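Local coordinates for protein spherulin 3A (Physarum polycephalum, PDB 1HDF) that serves as a structural protein of the beta/gamma-crystallin family, binding two calcium ions in a single domain built of two Greek-key motifs, at residues A[8-11]-A[15-18]; A[36-39]-A[43-46]; A[59-64]-A[68-73]. One frame throughout, in Å; residues are numbered along the deposited sequence.

Interaction 1: A[8-11]-A[15-18]; sequences GNPA and VFLY
Pro-10 of the N-terminal arm sits over one face of the ring of Phe-16, a residue of strand 15-18 in the first Greek key of the beta/gamma-crystallin domain. The two meet in a CH-pi contact: CB of the proline stands 3.9 Å from the centroid of the Phe-16 ring and only 1° off its normal, directly above the middle of that face. Beside it, Pro-10 CD rests on the Phe-16 CD2 corner at 3.5 Å. With CG of Phe-16 anti to the carbonyl carbon (chi1 -69°), the ring swings out from the strand to meet the arm, and its CE2 comes within 3.2 Å of Pro-10 N. At the ring's edge, near its plane, lies the carbonyl oxygen of Gly-8, 3.6 Å from Phe-16 CE2. Val-6 and Lys-29 also pack on this phenylalanine, so the arm closes over a side chain that is buried in the fold. Polar contact comes from Asn-9, whose OD1 is hydrogen-bonded to Lys-51 of the adjoining strand 49-52, and from one water. That water donates to Gly-8 O at 3.1 Å and lies in the plane of the Tyr-18 ring, 2.5 Å from the hydroxyl oxygen OH.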
ATOM      1  N   GLY A   8     -18.471  -0.705  19.200  1.00 21.45           N
ATOM      2  CA  GLY A   8     -17.637   0.273  19.877  1.00 20.43           C
ATOM      3  C   GLY A   8     -17.266   1.439  18.974  1.00 19.46           C
ATOM      4  O   GLY A   8     -18.045   1.856  18.114  1.00 19.01           O
ATOM      5  N   ASN A   9     -16.067   1.969  19.171  1.00 18.26           N
ATOM      6  CA  ASN A   9     -15.594   3.086  18.369  1.00 17.53           C
ATOM      7  C   ASN A   9     -14.322   2.716  17.626  1.00 15.80           C
ATOM      8  O   ASN A   9     -13.520   1.920  18.108  1.00 15.95           O
ATOM      9  CB  ASN A   9     -15.371   4.315  19.252  1.00 15.33           C
ATOM     10  CG  ASN A   9     -16.667   4.861  19.806  1.00 17.02           C
ATOM     11  OD1 ASN A   9     -17.648   5.013  19.077  1.00 15.04           O
ATOM     12  ND2 ASN A   9     -16.680   5.162  21.099  1.00 17.51           N
ATOM     13  N   PRO A  10     -14.125   3.297  16.436  1.00 15.14           N
ATOM     14  CA  PRO A  10     -12.944   3.020  15.617  1.00 15.45           C
ATOM     15  C   PRO A  10     -11.611   3.413  16.247  1.00 15.23           C
ATOM     16  O   PRO A  10     -11.518   4.382  17.000  1.00 15.89           O
ATOM     17  CB  PRO A  10     -13.230   3.792  14.327  1.00 14.71           C
ATOM     18  CG  PRO A  10     -14.030   4.967  14.806  1.00 13.35           C
ATOM     19  CD  PRO A  10     -14.953   4.361  15.837  1.00 14.24           C
ATOM     20  N   ALA A  11     -10.583   2.633  15.937  1.00 15.53           N
ATOM     21  CA  ALA A  11      -9.234   2.888  16.426  1.00 15.13           C
ATOM     22  C   ALA A  11      -8.495   3.553  15.270  1.00 14.46           C
ATOM     23  O   ALA A  11      -9.006   3.595  14.148  1.00 13.95           O
ATOM     24  CB  ALA A  11      -8.552   1.575  16.804  1.00 15.03           C
ATOM     25  N   VAL A  15     -12.450   3.262  10.109  1.00 11.83           N
ATOM     26  CA  VAL A  15     -13.628   4.073   9.885  1.00 10.50           C
ATOM     27  C   VAL A  15     -14.809   3.119   9.878  1.00 10.37           C
ATOM     28  O   VAL A  15     -14.796   2.114   9.168  1.00  9.21           O
ATOM     29  CB  VAL A  15     -13.566   4.810   8.534  1.00  9.98           C
ATOM     30  CG1 VAL A  15     -14.873   5.568   8.305  1.00 10.91           C
ATOM     31  CG2 VAL A  15     -12.388   5.775   8.524  1.00  9.58           C
ATOM     32  N   PHE A  16     -15.815   3.426  10.687  1.00  9.81           N
ATOM     33  CA  PHE A  16     -17.002   2.591  10.769  1.00  8.92           C
ATOM     34  C   PHE A  16     -18.103   3.228   9.951  1.00  8.49           C
ATOM     35  O   PHE A  16     -18.451   4.384  10.174  1.00  8.89           O
ATOM     36  CB  PHE A  16     -17.480   2.451  12.219  1.00  7.33           C
ATOM     37  CG  PHE A  16     -16.572   1.637  13.098  1.00  6.66           C
ATOM     38  CD1 PHE A  16     -15.553   0.849  12.551  1.00  7.40           C
ATOM     39  CD2 PHE A  16     -16.753   1.634  14.484  1.00  6.12           C
ATOM     40  CE1 PHE A  16     -14.726   0.068  13.382  1.00  7.32           C
ATOM     41  CE2 PHE A  16     -15.936   0.862  15.319  1.00  6.94           C
ATOM     42  CZ  PHE A  16     -14.920   0.075  14.767  1.00  5.80           C
ATOM     43  N   LEU A  17     -18.641   2.468   9.002  1.00  9.01           N
ATOM     44  CA  LEU A  17     -19.717   2.934   8.140  1.00  9.52           C
ATOM     45  C   LEU A  17     -20.995   2.195   8.539  1.00 10.59           C
ATOM     46  O   LEU A  17     -21.003   0.970   8.625  1.00 11.01           O
ATOM     47  CB  LEU A  17     -19.372   2.651   6.672  1.00  7.43           C
ATOM     48  CG  LEU A  17     -18.073   3.287   6.154  1.00  8.27           C
ATOM     49  CD1 LEU A  17     -17.845   2.907   4.691  1.00  6.79           C
ATOM     50  CD2 LEU A  17     -18.141   4.816   6.318  1.00  6.61           C
ATOM     51  N   TYR A  18     -22.066   2.940   8.792  1.00 11.17           N
ATOM     52  CA  TYR A  18     -23.332   2.339   9.191  1.00 10.72           C
ATOM     53  C   TYR A  18     -24.416   2.602   8.159  1.00 11.02           C
ATOM     54  O   TYR A  18     -24.517   3.705   7.619  1.00 10.78           O
ATOM     55  CB  TYR A  18     -23.776   2.890  10.545  1.00 10.98           C
ATOM     56  CG  TYR A  18     -22.739   2.765  11.634  1.00 10.12           C
ATOM     57  CD1 TYR A  18     -21.657   3.641  11.697  1.00 10.49           C
ATOM     58  CD2 TYR A  18     -22.839   1.766  12.604  1.00  9.52           C
ATOM     59  CE1 TYR A  18     -20.697   3.526  12.703  1.00  9.30           C
ATOM     60  CE2 TYR A  18     -21.891   1.641  13.607  1.00  8.89           C
ATOM     61  CZ  TYR A  18     -20.820   2.520  13.652  1.00 10.19           C
ATOM     62  OH  TYR A  18     -19.861   2.373  14.628  1.00 12.60           O
TER
HETATM   63  O   HOH W   1     -20.549   0.993  16.556  1.00 13.79           O

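Interaction 2: A[36-39]-A[43-46]; sequences DFRS and LNDV. With CA (calcium ion), chain D; CA (calcium ion), chain C.
The backbone of 36-39 turns through a short 3-10 segment and draws close to 43-46, with the CA atoms of Phe-37 and Asn-44 4.8 Å apart, in the loop of the first Greek key that leads into the calcium sites. No direct hydrogen bond joins the two segments; instead a water receives the N-H of Asn-44 and donates to Phe-37 O. The main packing is apolar. Leu-43 holds CG anti to the backbone N (chi1 -152°), which carries both methyls to the Phe-37 ring: CD1 lies over one face, 3.9 Å from the centroid, and CD2 reaches Phe-37 CD2 at 3.3 Å. Replacing Phe-37 by an alanine would probably leave the two Leu-43 methyls without their aromatic surface and open a gap beside them. Farther out, Arg-38 and Asn-44 run side by side, the arginine CD 3.1 Å from Asn-44 OD1, while the guanidinium is held by a salt bridge to Asp-36. The amide nitrogen ND2 of Asn-44 turns instead to Ser-92 OG, itself a calcium ligand, and so ties this packing to the metal site. The next two residues supply ligands to different ions: Val-46 O binds one calcium at 2.2 Å, and Asp-45 OD1 binds the other at 2.5 Å, its partner oxygen OD2 accepting a hydrogen bond from a metal-bound water.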
ATOM      1  N   ASP A  36     -14.065   1.792  -4.914  1.00 14.06           N
ATOM      2  CA  ASP A  36     -15.387   1.435  -5.431  1.00 14.22           C
ATOM      3  C   ASP A  36     -16.161   0.591  -4.424  1.00 14.11           C
ATOM      4  O   ASP A  36     -15.922  -0.606  -4.282  1.00 12.93           O
ATOM      5  CB  ASP A  36     -15.279   0.674  -6.754  1.00 14.75           C
ATOM      6  CG  ASP A  36     -16.594   0.657  -7.521  1.00 15.67           C
ATOM      7  OD1 ASP A  36     -17.658   0.911  -6.912  1.00 14.47           O
ATOM      8  OD2 ASP A  36     -16.569   0.381  -8.739  1.00 18.21           O
ATOM      9  N   PHE A  37     -17.087   1.236  -3.725  1.00 14.71           N
ATOM     10  CA  PHE A  37     -17.920   0.579  -2.726  1.00 14.90           C
ATOM     11  C   PHE A  37     -18.719  -0.571  -3.338  1.00 15.27           C
ATOM     12  O   PHE A  37     -19.341  -1.362  -2.626  1.00 14.35           O
ATOM     13  CB  PHE A  37     -18.861   1.604  -2.093  1.00 14.72           C
ATOM     14  CG  PHE A  37     -18.240   2.388  -0.976  1.00 14.14           C
ATOM     15  CD1 PHE A  37     -16.876   2.654  -0.964  1.00 14.40           C
ATOM     16  CD2 PHE A  37     -19.020   2.856   0.072  1.00 14.42           C
ATOM     17  CE1 PHE A  37     -16.295   3.373   0.084  1.00 13.43           C
ATOM     18  CE2 PHE A  37     -18.451   3.576   1.122  1.00 14.44           C
ATOM     19  CZ  PHE A  37     -17.083   3.832   1.127  1.00 14.92           C
ATOM     20  N   ARG A  38     -18.693  -0.649  -4.664  1.00 15.27           N
ATOM     21  CA  ARG A  38     -19.388  -1.701  -5.393  1.00 16.33           C
ATOM     22  C   ARG A  38     -18.694  -3.044  -5.192  1.00 15.85           C
ATOM     23  O   ARG A  38     -19.278  -4.096  -5.443  1.00 15.75           O
ATOM     24  CB  ARG A  38     -19.401  -1.384  -6.887  1.00 16.62           C
ATOM     25  CG  ARG A  38     -20.728  -0.939  -7.441  1.00 17.92           C
ATOM     26  CD  ARG A  38     -20.983   0.513  -7.216  1.00 19.80           C
ATOM     27  NE  ARG A  38     -21.237   1.211  -8.472  1.00 22.14           N
ATOM     28  CZ  ARG A  38     -20.319   1.436  -9.405  1.00 20.84           C
ATOM     29  NH1 ARG A  38     -19.077   1.020  -9.228  1.00 22.39           N
ATOM     30  NH2 ARG A  38     -20.647   2.079 -10.518  1.00 21.05           N
ATOM     31  N   SER A  39     -17.439  -2.998  -4.762  1.00 15.35           N
ATOM     32  CA  SER A  39     -16.663  -4.211  -4.548  1.00 15.91           C
ATOM     33  C   SER A  39     -17.133  -4.950  -3.307  1.00 15.67           C
ATOM     34  O   SER A  39     -16.744  -6.097  -3.082  1.00 16.77           O
ATOM     35  CB  SER A  39     -15.174  -3.873  -4.420  1.00 15.96           C
ATOM     36  OG  SER A  39     -14.950  -2.950  -3.367  1.00 17.10           O
ATOM     37  N   LEU A  43     -22.832  -2.314  -0.083  1.00 13.22           N
ATOM     38  CA  LEU A  43     -22.179  -1.172   0.553  1.00 13.16           C
ATOM     39  C   LEU A  43     -22.473   0.133  -0.168  1.00 13.24           C
ATOM     40  O   LEU A  43     -22.711   1.166   0.461  1.00 13.27           O
ATOM     41  CB  LEU A  43     -20.663  -1.376   0.579  1.00 13.58           C
ATOM     42  CG  LEU A  43     -19.819  -0.723   1.680  1.00 14.48           C
ATOM     43  CD1 LEU A  43     -18.379  -0.601   1.186  1.00 13.09           C
ATOM     44  CD2 LEU A  43     -20.357   0.638   2.043  1.00 13.47           C
ATOM     45  N   ASN A  44     -22.452   0.084  -1.492  1.00 13.60           N
ATOM     46  CA  ASN A  44     -22.683   1.275  -2.300  1.00 13.89           C
ATOM     47  C   ASN A  44     -24.010   1.970  -2.048  1.00 14.13           C
ATOM     48  O   ASN A  44     -25.055   1.331  -1.946  1.00 14.43           O
ATOM     49  CB  ASN A  44     -22.601   0.941  -3.788  1.00 14.36           C
ATOM     50  CG  ASN A  44     -22.455   2.186  -4.646  1.00 15.33           C
ATOM     51  OD1 ASN A  44     -23.000   2.272  -5.747  1.00 14.15           O
ATOM     52  ND2 ASN A  44     -21.702   3.160  -4.143  1.00 15.55           N
ATOM     53  N   ASP A  45     -23.944   3.292  -1.964  1.00 14.34           N
ATOM     54  CA  ASP A  45     -25.107   4.140  -1.765  1.00 14.40           C
ATOM     55  C   ASP A  45     -26.063   3.816  -0.620  1.00 14.55           C
ATOM     56  O   ASP A  45     -27.260   4.063  -0.749  1.00 13.49           O
ATOM     57  CB  ASP A  45     -25.905   4.218  -3.071  1.00 15.53           C
ATOM     58  CG  ASP A  45     -25.136   4.911  -4.185  1.00 17.35           C
ATOM     59  OD1 ASP A  45     -24.148   5.611  -3.874  1.00 18.48           O
ATOM     60  OD2 ASP A  45     -25.524   4.774  -5.366  1.00 17.74           O
ATOM     61  N   VAL A  46     -25.564   3.279   0.494  1.00 14.67           N
ATOM     62  CA  VAL A  46     -26.451   2.986   1.627  1.00 14.64           C
ATOM     63  C   VAL A  46     -25.994   3.577   2.959  1.00 14.59           C
ATOM     64  O   VAL A  46     -26.747   3.570   3.928  1.00 14.10           O
ATOM     65  CB  VAL A  46     -26.651   1.459   1.845  1.00 15.28           C
ATOM     66  CG1 VAL A  46     -27.098   0.798   0.532  1.00 13.90           C
ATOM     67  CG2 VAL A  46     -25.378   0.831   2.396  1.00 12.85           C
TER
HETATM   68 CA    CA D1102     -22.935   7.174  -5.411  1.00 24.82          CA
HETATM   69 CA    CA C1101     -28.752   4.340   4.532  1.00 17.92          CA
HETATM   70  O   HOH W   2     -22.331  -2.363  -3.027  1.00 26.81           O
HETATM   71  O   HOH W   3     -23.682   5.532  -7.332  1.00  3.17           O
HETATM   72  O   HOH W   4     -29.851   2.554   3.194  1.00  8.99           O
HETATM   73  O   HOH W   5     -31.194   5.216   4.985  1.00 26.58           O
HETATM   74  O   HOH W   6     -22.495   7.653  -8.069  1.00 27.04           O
HETATM   75  O   HOH W   7     -25.052   8.901  -5.921  1.00 21.03           O

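Interaction 3: A[59-64]-A[68-73]; sequences FIFKDD and GNFIRL. With CA (calcium ion), chain D.
Strands 59-61 and 70-73 pair as an antiparallel beta hairpin of the second Greek key, at the edge of a four-stranded sheet that also takes in strand 33-34 of the first; their axes are 5.0 Å apart with N-to-C directions at 160°. Among the backbone bonds, Ile-60 and Ile-71 form a hydrogen-bonded pair whose two N-H...O links are both weak. The firmer bond runs from Lys-62 N to Asn-69 O at 2.9 Å, where the strands give way to the loop, and the CA of Phe-59 adds a C-H...O contact to Ile-71 O.

The aromatic contacts lie on the face bearing Phe-59, Phe-61, Phe-70 and Arg-72. The planes of the Phe-61 and Phe-70 rings are 23° from parallel and strongly offset, with centroids 4.9 Å apart, so little of one ring lies over the other. The strand pairing sets Phe-70 CB over one face of the Phe-61 ring, 3.9 Å from its centroid. Turned between its backbone N and carbonyl carbon (chi1 66°), Phe-70 CG lays its ring alongside, 3.5 Å from Phe-61 CE2. Next along, Arg-72 lays its aliphatic chain beside Phe-59, with CB 3.6 Å from CE2 of that ring; its NH1 then reaches the carbonyls of Gly-68 and Phe-66 of the second subunit.

Aliphatic packing occupies the other face, where Ile-60 and Ile-71 point the same way with their CG1 atoms 3.6 Å apart, and Met-94 and Leu-87 pack against Ile-60.

Metal binding comes from the turn: Lys-62 O coordinates calcium at 2.4 Å, and Asp-63 OD1 accepts a hydrogen bond from a water on the same ion. The hairpin thus combines three chemistries: aliphatic groups facing the domain interior, an aromatic and arginine surface meeting the second subunit, and a main-chain oxygen given to the metal.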
ATOM      1  N   PHE A  59     -12.061  10.672   3.680  1.00 11.46           N
ATOM      2  CA  PHE A  59     -12.605  11.429   2.565  1.00 11.38           C
ATOM      3  C   PHE A  59     -13.637  10.557   1.848  1.00 11.93           C
ATOM      4  O   PHE A  59     -13.304   9.528   1.254  1.00 11.90           O
ATOM      5  CB  PHE A  59     -11.481  11.842   1.610  1.00 11.97           C
ATOM      6  CG  PHE A  59     -10.428  12.716   2.252  1.00 11.50           C
ATOM      7  CD1 PHE A  59      -9.423  12.160   3.036  1.00 11.11           C
ATOM      8  CD2 PHE A  59     -10.463  14.096   2.094  1.00 10.86           C
ATOM      9  CE1 PHE A  59      -8.462  12.971   3.658  1.00 10.73           C
ATOM     10  CE2 PHE A  59      -9.511  14.913   2.710  1.00 11.44           C
ATOM     11  CZ  PHE A  59      -8.509  14.344   3.495  1.00 10.28           C
ATOM     12  N   ILE A  60     -14.897  10.965   1.924  1.00 12.76           N
ATOM     13  CA  ILE A  60     -15.983  10.220   1.300  1.00 12.55           C
ATOM     14  C   ILE A  60     -16.417  10.891  -0.005  1.00 12.97           C
ATOM     15  O   ILE A  60     -16.628  12.099  -0.047  1.00 12.97           O
ATOM     16  CB  ILE A  60     -17.176  10.115   2.270  1.00 12.78           C
ATOM     17  CG1 ILE A  60     -17.570  11.514   2.757  1.00 12.15           C
ATOM     18  CG2 ILE A  60     -16.804   9.230   3.451  1.00  7.39           C
ATOM     19  CD1 ILE A  60     -18.778  11.525   3.669  1.00 16.70           C
ATOM     20  N   PHE A  61     -16.546  10.095  -1.064  1.00 13.74           N
ATOM     21  CA  PHE A  61     -16.921  10.601  -2.384  1.00 13.36           C
ATOM     22  C   PHE A  61     -18.265  10.093  -2.864  1.00 14.29           C
ATOM     23  O   PHE A  61     -18.635   8.943  -2.606  1.00 13.94           O
ATOM     24  CB  PHE A  61     -15.845  10.223  -3.402  1.00 11.38           C
ATOM     25  CG  PHE A  61     -14.494  10.732  -3.040  1.00 11.75           C
ATOM     26  CD1 PHE A  61     -13.789  10.164  -1.978  1.00 10.31           C
ATOM     27  CD2 PHE A  61     -13.962  11.842  -3.688  1.00  9.78           C
ATOM     28  CE1 PHE A  61     -12.584  10.699  -1.564  1.00  9.93           C
ATOM     29  CE2 PHE A  61     -12.756  12.386  -3.281  1.00  9.37           C
ATOM     30  CZ  PHE A  61     -12.065  11.818  -2.218  1.00 10.45           C
ATOM     31  N   LYS A  62     -18.988  10.943  -3.585  1.00 14.52           N
ATOM     32  CA  LYS A  62     -20.297  10.559  -4.078  1.00 15.86           C
ATOM     33  C   LYS A  62     -20.200   9.475  -5.131  1.00 16.93           C
ATOM     34  O   LYS A  62     -21.075   8.621  -5.222  1.00 17.75           O
ATOM     35  CB  LYS A  62     -21.031  11.763  -4.658  1.00 16.81           C
ATOM     36  CG  LYS A  62     -22.448  11.438  -5.094  1.00 17.53           C
ATOM     37  CD  LYS A  62     -23.304  12.687  -5.130  1.00 19.79           C
ATOM     38  CE  LYS A  62     -24.776  12.331  -5.192  1.00 20.61           C
ATOM     39  NZ  LYS A  62     -25.632  13.546  -5.227  1.00 22.85           N
ATOM     40  N   ASP A  63     -19.138   9.513  -5.928  1.00 16.38           N
ATOM     41  CA  ASP A  63     -18.944   8.524  -6.977  1.00 16.41           C
ATOM     42  C   ASP A  63     -17.759   7.618  -6.678  1.00 16.07           C
ATOM     43  O   ASP A  63     -17.020   7.830  -5.720  1.00 15.65           O
ATOM     44  CB  ASP A  63     -18.725   9.213  -8.329  1.00 16.34           C
ATOM     45  CG  ASP A  63     -19.883  10.112  -8.720  1.00 17.60           C
ATOM     46  OD1 ASP A  63     -21.029   9.797  -8.341  1.00 18.30           O
ATOM     47  OD2 ASP A  63     -19.656  11.123  -9.417  1.00 18.74           O
ATOM     48  N   ASP A  64     -17.591   6.599  -7.508  1.00 15.98           N
ATOM     49  CA  ASP A  64     -16.490   5.662  -7.360  1.00 17.64           C
ATOM     50  C   ASP A  64     -15.212   6.337  -7.853  1.00 17.46           C
ATOM     51  O   ASP A  64     -15.261   7.385  -8.504  1.00 16.11           O
ATOM     52  CB  ASP A  64     -16.744   4.428  -8.218  1.00 18.63           C
ATOM     53  CG  ASP A  64     -16.776   4.760  -9.696  1.00 19.63           C
ATOM     54  OD1 ASP A  64     -17.684   5.506 -10.107  1.00 20.59           O
ATOM     55  OD2 ASP A  64     -15.892   4.291 -10.448  1.00 21.51           O
ATOM     56  N   GLY A  68     -16.735  13.142  -8.135  1.00 18.81           N
ATOM     57  CA  GLY A  68     -17.957  13.724  -7.610  1.00 20.07           C
ATOM     58  C   GLY A  68     -17.754  14.496  -6.319  1.00 19.91           C
ATOM     59  O   GLY A  68     -16.632  14.604  -5.825  1.00 20.06           O
ATOM     60  N   ASN A  69     -18.842  15.039  -5.778  1.00 19.59           N
ATOM     61  CA  ASN A  69     -18.791  15.802  -4.536  1.00 19.65           C
ATOM     62  C   ASN A  69     -18.219  14.951  -3.405  1.00 18.49           C
ATOM     63  O   ASN A  69     -18.397  13.733  -3.374  1.00 16.25           O
ATOM     64  CB  ASN A  69     -20.191  16.290  -4.153  1.00 21.78           C
ATOM     65  CG  ASN A  69     -20.224  16.950  -2.784  1.00 24.98           C
ATOM     66  OD1 ASN A  69     -19.455  17.875  -2.513  1.00 27.45           O
ATOM     67  ND2 ASN A  69     -21.119  16.480  -1.912  1.00 26.12           N
ATOM     68  N   PHE A  70     -17.536  15.598  -2.471  1.00 17.59           N
ATOM     69  CA  PHE A  70     -16.941  14.879  -1.358  1.00 15.79           C
ATOM     70  C   PHE A  70     -16.671  15.824  -0.195  1.00 15.41           C
ATOM     71  O   PHE A  70     -16.812  17.035  -0.329  1.00 15.43           O
ATOM     72  CB  PHE A  70     -15.636  14.221  -1.824  1.00 14.59           C
ATOM     73  CG  PHE A  70     -14.558  15.202  -2.192  1.00 13.76           C
ATOM     74  CD1 PHE A  70     -14.491  15.734  -3.477  1.00 13.84           C
ATOM     75  CD2 PHE A  70     -13.619  15.606  -1.249  1.00 13.62           C
ATOM     76  CE1 PHE A  70     -13.504  16.653  -3.814  1.00 14.67           C
ATOM     77  CE2 PHE A  70     -12.630  16.521  -1.571  1.00 14.11           C
ATOM     78  CZ  PHE A  70     -12.568  17.049  -2.857  1.00 14.50           C
ATOM     79  N   ILE A  71     -16.303  15.261   0.951  1.00 13.93           N
ATOM     80  CA  ILE A  71     -15.982  16.058   2.129  1.00 12.45           C
ATOM     81  C   ILE A  71     -14.940  15.350   2.986  1.00 10.92           C
ATOM     82  O   ILE A  71     -14.810  14.121   2.950  1.00 10.05           O
ATOM     83  CB  ILE A  71     -17.216  16.319   3.032  1.00 14.04           C
ATOM     84  CG1 ILE A  71     -17.750  14.998   3.586  1.00 14.62           C
ATOM     85  CG2 ILE A  71     -18.291  17.091   2.254  1.00 14.32           C
ATOM     86  CD1 ILE A  71     -18.743  15.164   4.720  1.00 16.70           C
ATOM     87  N   ARG A  72     -14.202  16.137   3.758  1.00  8.98           N
ATOM     88  CA  ARG A  72     -13.189  15.601   4.647  1.00  8.38           C
ATOM     89  C   ARG A  72     -13.764  15.367   6.042  1.00  8.39           C
ATOM     90  O   ARG A  72     -14.468  16.226   6.585  1.00  8.44           O
ATOM     91  CB  ARG A  72     -12.011  16.573   4.736  1.00  7.75           C
ATOM     92  CG  ARG A  72     -11.045  16.281   5.875  1.00  9.16           C
ATOM     93  CD  ARG A  72      -9.905  17.289   5.879  1.00 10.39           C
ATOM     94  NE  ARG A  72     -10.408  18.656   5.908  1.00 10.77           N
ATOM     95  CZ  ARG A  72      -9.689  19.722   5.580  1.00 11.42           C
ATOM     96  NH1 ARG A  72      -8.426  19.576   5.199  1.00 12.59           N
ATOM     97  NH2 ARG A  72     -10.238  20.930   5.615  1.00 10.68           N
ATOM     98  N   LEU A  73     -13.480  14.203   6.618  1.00  7.88           N
ATOM     99  CA  LEU A  73     -13.950  13.902   7.970  1.00  8.91           C
ATOM    100  C   LEU A  73     -12.739  13.919   8.894  1.00  9.48           C
ATOM    101  O   LEU A  73     -11.736  13.264   8.626  1.00 11.34           O
ATOM    102  CB  LEU A  73     -14.664  12.544   8.021  1.00  6.86           C
ATOM    103  CG  LEU A  73     -15.974  12.494   7.226  1.00  8.23           C
ATOM    104  CD1 LEU A  73     -16.720  11.205   7.557  1.00  7.10           C
ATOM    105  CD2 LEU A  73     -16.848  13.727   7.556  1.00  6.60           C
TER
HETATM  106 CA    CA D1102     -22.935   7.174  -5.411  1.00 24.82          CA
HETATM  107  O   HOH W   6     -22.495   7.653  -8.069  1.00 27.04           O
HETATM  108  O   HOH W   3     -23.682   5.532  -7.332  1.00  3.17           O
HETATM  109  O   HOH W   7     -25.052   8.901  -5.921  1.00 21.03           O

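Overall arrangement
The three contacts follow one another along the chain and belong to a single beta/gamma-crystallin domain. Interactions 2 and 3 share a calcium ion: Asp-45 from the first Greek key and Lys-62 from the second bind it together with Ala-90 and Ser-92, so the metal joins the two motifs, although the contact centres lie about 13 Å apart. These interactions also touch through Asp-36 CG and Asp-64 CB, 3.8 Å apart. Interaction 1 meets interaction 2 in the core, where Leu-17 CD1 packs on Phe-37 CE2 at 3.7 Å; their centres are about 17 Å apart. Interactions 1 and 3 do not touch, their nearest atoms being about 5 Å apart.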